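Local coordinates for protein putative Chlorite dismutase TA0507 (PDB 3DTZ) that is of unknown function but, as a chlorite dismutase family member, probably binds heme and may act as an oxidoreductase, at residues Thr22-Leu34 and Ile105-Glu118. Numbering follows the deposited sequence.
Sequences TEIYTSVLSYRLL and IAVSSFSSISIYDE
S30 and S109 face each other at a beta bulge, where the antiparallel pairing of strands 25-33 and 106-116 slips by one residue. The carbonyl oxygen S30 O takes two donors there: S108 OG approaches nearly end-on to the carbonyl, while S109 N lies 46° above its plane. The two hydroxyls S30 OG and S109 OG meet at 2.6 Å, and S109 OG continues to S77. With chi1 at -177°, the S108 hydroxyl extends opposite its own amide nitrogen and meets S30 O; it also bonds T75 of a second subunit. S108 CB sits over one face of the Y31 ring, near its rim, in a CH-pi contact 4.0 Å from the centroid; the Y31 hydroxyl bonds Q99 of helix 88-102. Past the bulge, regular backbone bonds join R32 N to V107 O, V107 N to R32 O and L34 N to I105 O.

Toward the other end the weak V28 N to S112 OG bond is 3.5 Å long, whereas T26 and S114 exchange regular backbone bonds. A water donates to T26 O (2.9 Å) and is hydrogen-bonded to S112 OG and S114 OG, both at 2.7 Å. T26 CG2 covers one face of the Y116 ring in a second CH-pi contact, and T26 OG1 is held by Y83 O. Y116 N bonds I24 O; near T22-I24 a water accepts from I24 N and donates to Y116 O and E118 OE2, and another joins T22 O to E118 OE2.

In these two neighbouring strands of the closed alpha+beta barrel of the chlorite dismutase family, serine hydroxyls supplement the backbone bonds at the bulge and, weakly, at V28-S112, waters do so at the T22-E118 end, and S108 carries the network into a neighbouring subunit.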
loop_
_atom_site.group_PDB
_atom_site.type_symbol
_atom_site.label_atom_id
_atom_site.label_comp_id
_atom_site.label_asym_id
_atom_site.label_seq_id
_atom_site.Cartn_x
_atom_site.Cartn_y
_atom_site.Cartn_z
ATOM N N THR D 22 8.445 -36.582 2.252
ATOM C CA THR D 22 7.443 -36.913 3.322
ATOM C C THR D 22 6.543 -35.712 3.692
ATOM O O THR D 22 5.355 -35.898 3.911
ATOM C CB THR D 22 8.103 -37.554 4.584
ATOM O OG1 THR D 22 7.111 -38.221 5.387
ATOM C CG2 THR D 22 8.866 -36.526 5.443
ATOM N N GLU D 23 7.085 -34.490 3.722
ATOM C CA GLU D 23 6.289 -33.328 4.163
ATOM C C GLU D 23 5.205 -33.028 3.155
ATOM O O GLU D 23 5.362 -33.334 1.976
ATOM C CB GLU D 23 7.154 -32.058 4.326
ATOM C CG GLU D 23 8.293 -32.181 5.295
ATOM C CD GLU D 23 9.590 -32.644 4.624
ATOM O OE1 GLU D 23 9.560 -33.215 3.510
ATOM O OE2 GLU D 23 10.660 -32.400 5.219
ATOM N N ILE D 24 4.127 -32.382 3.598
ATOM C CA ILE D 24 3.033 -32.063 2.684
ATOM C C ILE D 24 3.008 -30.543 2.495
ATOM O O ILE D 24 2.924 -29.807 3.482
ATOM C CB ILE D 24 1.662 -32.546 3.200
ATOM C CG1 ILE D 24 1.680 -34.050 3.567
ATOM C CG2 ILE D 24 0.561 -32.240 2.126
ATOM C CD1 ILE D 24 0.414 -34.551 4.260
ATOM N N TYR D 25 3.074 -30.085 1.234
ATOM C CA TYR D 25 3.021 -28.646 0.896
ATOM C C TYR D 25 1.595 -28.256 0.572
ATOM O O TYR D 25 0.797 -29.085 0.143
ATOM C CB TYR D 25 3.863 -28.343 -0.347
ATOM C CG TYR D 25 5.337 -28.599 -0.148
ATOM C CD1 TYR D 25 6.175 -27.586 0.318
ATOM C CD2 TYR D 25 5.898 -29.855 -0.442
ATOM C CE1 TYR D 25 7.554 -27.820 0.507
ATOM C CE2 TYR D 25 7.249 -30.107 -0.252
ATOM C CZ TYR D 25 8.075 -29.085 0.220
ATOM O OH TYR D 25 9.415 -29.318 0.396
ATOM N N THR D 26 1.254 -27.001 0.797
ATOM C CA THR D 26 -0.063 -26.514 0.386
ATOM C C THR D 26 0.027 -25.077 -0.123
ATOM O O THR D 26 0.925 -24.315 0.271
ATOM C CB THR D 26 -1.108 -26.654 1.505
ATOM O OG1 THR D 26 -2.409 -26.346 0.983
ATOM C CG2 THR D 26 -0.761 -25.738 2.724
ATOM N N SER D 27 -0.920 -24.721 -0.998
ATOM C CA SER D 27 -1.010 -23.343 -1.473
ATOM C C SER D 27 -2.446 -22.886 -1.455
ATOM O O SER D 27 -3.358 -23.679 -1.705
ATOM C CB SER D 27 -0.458 -23.222 -2.894
ATOM O OG SER D 27 0.962 -23.174 -2.882
ATOM N N VAL D 28 -2.622 -21.601 -1.163
ATOM C CA VAL D 28 -3.923 -20.970 -1.316
ATOM C C VAL D 28 -3.678 -19.816 -2.308
ATOM O O VAL D 28 -2.764 -19.022 -2.102
ATOM C CB VAL D 28 -4.442 -20.420 0.026
ATOM C CG1 VAL D 28 -5.779 -19.711 -0.187
ATOM C CG2 VAL D 28 -4.592 -21.602 1.080
ATOM N N LEU D 29 -4.494 -19.752 -3.354
ATOM C CA LEU D 29 -4.410 -18.690 -4.379
ATOM C C LEU D 29 -5.772 -18.021 -4.481
ATOM O O LEU D 29 -6.793 -18.705 -4.428
ATOM C CB LEU D 29 -4.065 -19.273 -5.770
ATOM C CG LEU D 29 -2.959 -20.337 -5.891
ATOM C CD1 LEU D 29 -2.805 -20.744 -7.366
ATOM C CD2 LEU D 29 -1.631 -19.797 -5.301
ATOM N N SER D 30 -5.797 -16.707 -4.665
ATOM C CA SER D 30 -7.068 -16.045 -4.963
ATOM C C SER D 30 -6.928 -15.146 -6.196
ATOM O O SER D 30 -5.830 -14.656 -6.489
ATOM C CB SER D 30 -7.597 -15.287 -3.748
ATOM O OG SER D 30 -6.756 -14.186 -3.413
ATOM N N TYR D 31 -8.021 -15.018 -6.944
ATOM C CA TYR D 31 -8.027 -14.271 -8.192
ATOM C C TYR D 31 -9.271 -13.433 -8.291
ATOM O O TYR D 31 -10.332 -13.807 -7.782
ATOM C CB TYR D 31 -7.996 -15.234 -9.397
ATOM C CG TYR D 31 -6.658 -15.888 -9.618
ATOM C CD1 TYR D 31 -6.312 -17.067 -8.911
ATOM C CD2 TYR D 31 -5.735 -15.336 -10.490
ATOM C CE1 TYR D 31 -5.061 -17.674 -9.077
ATOM C CE2 TYR D 31 -4.468 -15.935 -10.680
ATOM C CZ TYR D 31 -4.155 -17.099 -9.977
ATOM O OH TYR D 31 -2.933 -17.672 -10.157
ATOM N N ARG D 32 -9.144 -12.328 -9.012
ATOM C CA ARG D 32 -10.247 -11.435 -9.246
ATOM C C ARG D 32 -10.354 -11.200 -10.735
ATOM O O ARG D 32 -9.372 -10.798 -11.387
ATOM C CB ARG D 32 -10.006 -10.114 -8.541
ATOM C CG ARG D 32 -11.240 -9.160 -8.569
ATOM C CD ARG D 32 -10.955 -7.875 -7.818
ATOM N NE ARG D 32 -9.897 -7.110 -8.414
ATOM C CZ ARG D 32 -8.654 -7.063 -7.898
ATOM N NH1 ARG D 32 -8.324 -7.693 -6.727
ATOM N NH2 ARG D 32 -7.748 -6.360 -8.524
ATOM N N LEU D 33 -11.559 -11.427 -11.259
ATOM C CA LEU D 33 -11.858 -11.137 -12.669
ATOM C C LEU D 33 -11.639 -9.656 -12.994
ATOM O O LEU D 33 -12.058 -8.767 -12.237
ATOM C CB LEU D 33 -13.309 -11.546 -13.008
ATOM C CG LEU D 33 -13.616 -13.042 -12.893
ATOM C CD1 LEU D 33 -15.065 -13.261 -13.294
ATOM C CD2 LEU D 33 -12.699 -13.859 -13.834
ATOM N N LEU D 34 -10.949 -9.398 -14.107
ATOM C CA LEU D 34 -10.664 -8.030 -14.551
ATOM C C LEU D 34 -11.934 -7.226 -14.805
ATOM O O LEU D 34 -12.886 -7.725 -15.382
ATOM C CB LEU D 34 -9.800 -8.036 -15.819
ATOM C CG LEU D 34 -8.379 -8.580 -15.565
ATOM C CD1 LEU D 34 -7.598 -8.594 -16.875
ATOM C CD2 LEU D 34 -7.666 -7.758 -14.510
ATOM N N ILE D 105 -7.954 -13.271 -18.110
ATOM C CA ILE D 105 -9.201 -12.674 -17.605
ATOM C C ILE D 105 -9.175 -12.173 -16.159
ATOM O O ILE D 105 -10.193 -11.692 -15.654
ATOM C CB ILE D 105 -10.408 -13.664 -17.745
ATOM C CG1 ILE D 105 -10.160 -14.941 -16.930
ATOM C CG2 ILE D 105 -10.656 -13.957 -19.239
ATOM C CD1 ILE D 105 -11.402 -15.799 -16.694
ATOM N N ALA D 106 -8.068 -12.372 -15.452
ATOM C CA ALA D 106 -8.073 -12.111 -14.008
ATOM C C ALA D 106 -6.686 -11.797 -13.480
ATOM O O ALA D 106 -5.691 -12.065 -14.148
ATOM C CB ALA D 106 -8.606 -13.329 -13.273
ATOM N N VAL D 107 -6.626 -11.219 -12.288
ATOM C CA VAL D 107 -5.339 -11.020 -11.617
ATOM C C VAL D 107 -5.350 -11.718 -10.255
ATOM O O VAL D 107 -6.407 -11.863 -9.650
ATOM C CB VAL D 107 -5.041 -9.510 -11.436
ATOM C CG1 VAL D 107 -6.017 -8.867 -10.470
ATOM C CG2 VAL D 107 -3.590 -9.301 -11.000
ATOM N N SER D 108 -4.195 -12.158 -9.782
ATOM C CA SER D 108 -4.173 -12.805 -8.476
ATOM C C SER D 108 -4.180 -11.757 -7.399
ATOM O O SER D 108 -3.472 -10.747 -7.496
ATOM C CB SER D 108 -2.970 -13.719 -8.318
ATOM O OG SER D 108 -2.997 -14.392 -7.057
ATOM N N SER D 109 -4.981 -11.995 -6.365
ATOM C CA SER D 109 -5.010 -11.089 -5.220
ATOM C C SER D 109 -4.284 -11.632 -3.975
ATOM O O SER D 109 -4.046 -10.874 -3.014
ATOM C CB SER D 109 -6.468 -10.751 -4.894
ATOM O OG SER D 109 -7.182 -11.953 -4.685
ATOM N N PHE D 110 -3.897 -12.910 -3.997
ATOM C CA PHE D 110 -3.155 -13.506 -2.873
ATOM C C PHE D 110 -2.541 -14.821 -3.309
ATOM O O PHE D 110 -3.130 -15.555 -4.107
ATOM C CB PHE D 110 -4.128 -13.859 -1.713
ATOM C CG PHE D 110 -3.435 -14.504 -0.533
ATOM C CD1 PHE D 110 -2.748 -13.703 0.388
ATOM C CD2 PHE D 110 -3.472 -15.888 -0.345
ATOM C CE1 PHE D 110 -2.087 -14.288 1.488
ATOM C CE2 PHE D 110 -2.823 -16.500 0.749
ATOM C CZ PHE D 110 -2.133 -15.710 1.666
ATOM N N SER D 111 -1.368 -15.135 -2.775
ATOM C CA SER D 111 -0.895 -16.516 -2.864
ATOM C C SER D 111 -0.044 -16.850 -1.649
ATOM O O SER D 111 0.605 -15.972 -1.054
ATOM C CB SER D 111 -0.117 -16.760 -4.170
ATOM O OG SER D 111 1.160 -16.116 -4.133
ATOM N N SER D 112 -0.025 -18.139 -1.297
ATOM C CA SER D 112 0.853 -18.579 -0.205
ATOM C C SER D 112 1.364 -19.956 -0.575
ATOM O O SER D 112 0.742 -20.648 -1.348
ATOM C CB SER D 112 0.100 -18.637 1.138
ATOM O OG SER D 112 -0.939 -19.595 1.106
ATOM N N ILE D 113 2.524 -20.319 -0.047
ATOM C CA ILE D 113 3.052 -21.684 -0.153
ATOM C C ILE D 113 3.619 -21.996 1.226
ATOM O O ILE D 113 4.364 -21.204 1.821
ATOM C CB ILE D 113 4.129 -21.830 -1.275
ATOM C CG1 ILE D 113 4.784 -23.218 -1.260
ATOM C CG2 ILE D 113 5.268 -20.778 -1.123
ATOM C CD1 ILE D 113 3.970 -24.302 -1.858
ATOM N N SER D 114 3.218 -23.131 1.773
ATOM C CA SER D 114 3.562 -23.436 3.153
ATOM C C SER D 114 3.530 -24.959 3.339
ATOM O O SER D 114 3.156 -25.704 2.410
ATOM C CB SER D 114 2.588 -22.756 4.104
ATOM O OG SER D 114 1.263 -23.170 3.852
ATOM N N ILE D 115 3.904 -25.405 4.537
ATOM C CA ILE D 115 4.075 -26.842 4.805
ATOM C C ILE D 115 3.225 -27.206 6.001
ATOM O O ILE D 115 3.343 -26.568 7.029
ATOM C CB ILE D 115 5.562 -27.137 5.143
ATOM C CG1 ILE D 115 6.446 -26.840 3.936
ATOM C CG2 ILE D 115 5.768 -28.598 5.541
ATOM C CD1 ILE D 115 7.626 -25.974 4.337
ATOM N N TYR D 116 2.396 -28.242 5.904
ATOM C CA TYR D 116 1.554 -28.620 7.049
ATOM C C TYR D 116 2.397 -29.053 8.274
ATOM O O TYR D 116 3.346 -29.823 8.136
ATOM C CB TYR D 116 0.637 -29.802 6.675
ATOM C CG TYR D 116 -0.490 -29.436 5.745
ATOM C CD1 TYR D 116 -1.653 -28.816 6.221
ATOM C CD2 TYR D 116 -0.386 -29.712 4.375
ATOM C CE1 TYR D 116 -2.706 -28.471 5.316
ATOM C CE2 TYR D 116 -1.409 -29.396 3.469
ATOM C CZ TYR D 116 -2.567 -28.789 3.946
ATOM O OH TYR D 116 -3.556 -28.476 3.049
ATOM N N ASP D 117 2.021 -28.560 9.458
ATOM C CA ASP D 117 2.526 -29.096 10.701
ATOM C C ASP D 117 1.594 -30.262 11.079
ATOM O O ASP D 117 0.446 -30.050 11.478
ATOM C CB ASP D 117 2.518 -28.011 11.783
ATOM C CG ASP D 117 2.959 -28.535 13.148
ATOM O OD1 ASP D 117 3.327 -29.730 13.268
ATOM O OD2 ASP D 117 2.931 -27.724 14.110
ATOM N N GLU D 118 2.073 -31.490 10.933
ATOM C CA GLU D 118 1.195 -32.655 11.219
ATOM C C GLU D 118 1.177 -33.055 12.693
ATOM O O GLU D 118 0.449 -33.975 13.078
ATOM C CB GLU D 118 1.600 -33.848 10.360
ATOM C CG GLU D 118 1.586 -33.526 8.868
ATOM C CD GLU D 118 2.031 -34.688 7.992
ATOM O OE1 GLU D 118 1.588 -35.844 8.226
ATOM O OE2 GLU D 118 2.837 -34.422 7.070
HETATM O O HOH W 1 3.582 -36.809 5.922
HETATM O O HOH W 2 3.899 -31.893 6.464
HETATM O O HOH W 3 -0.021 -22.030 1.806
#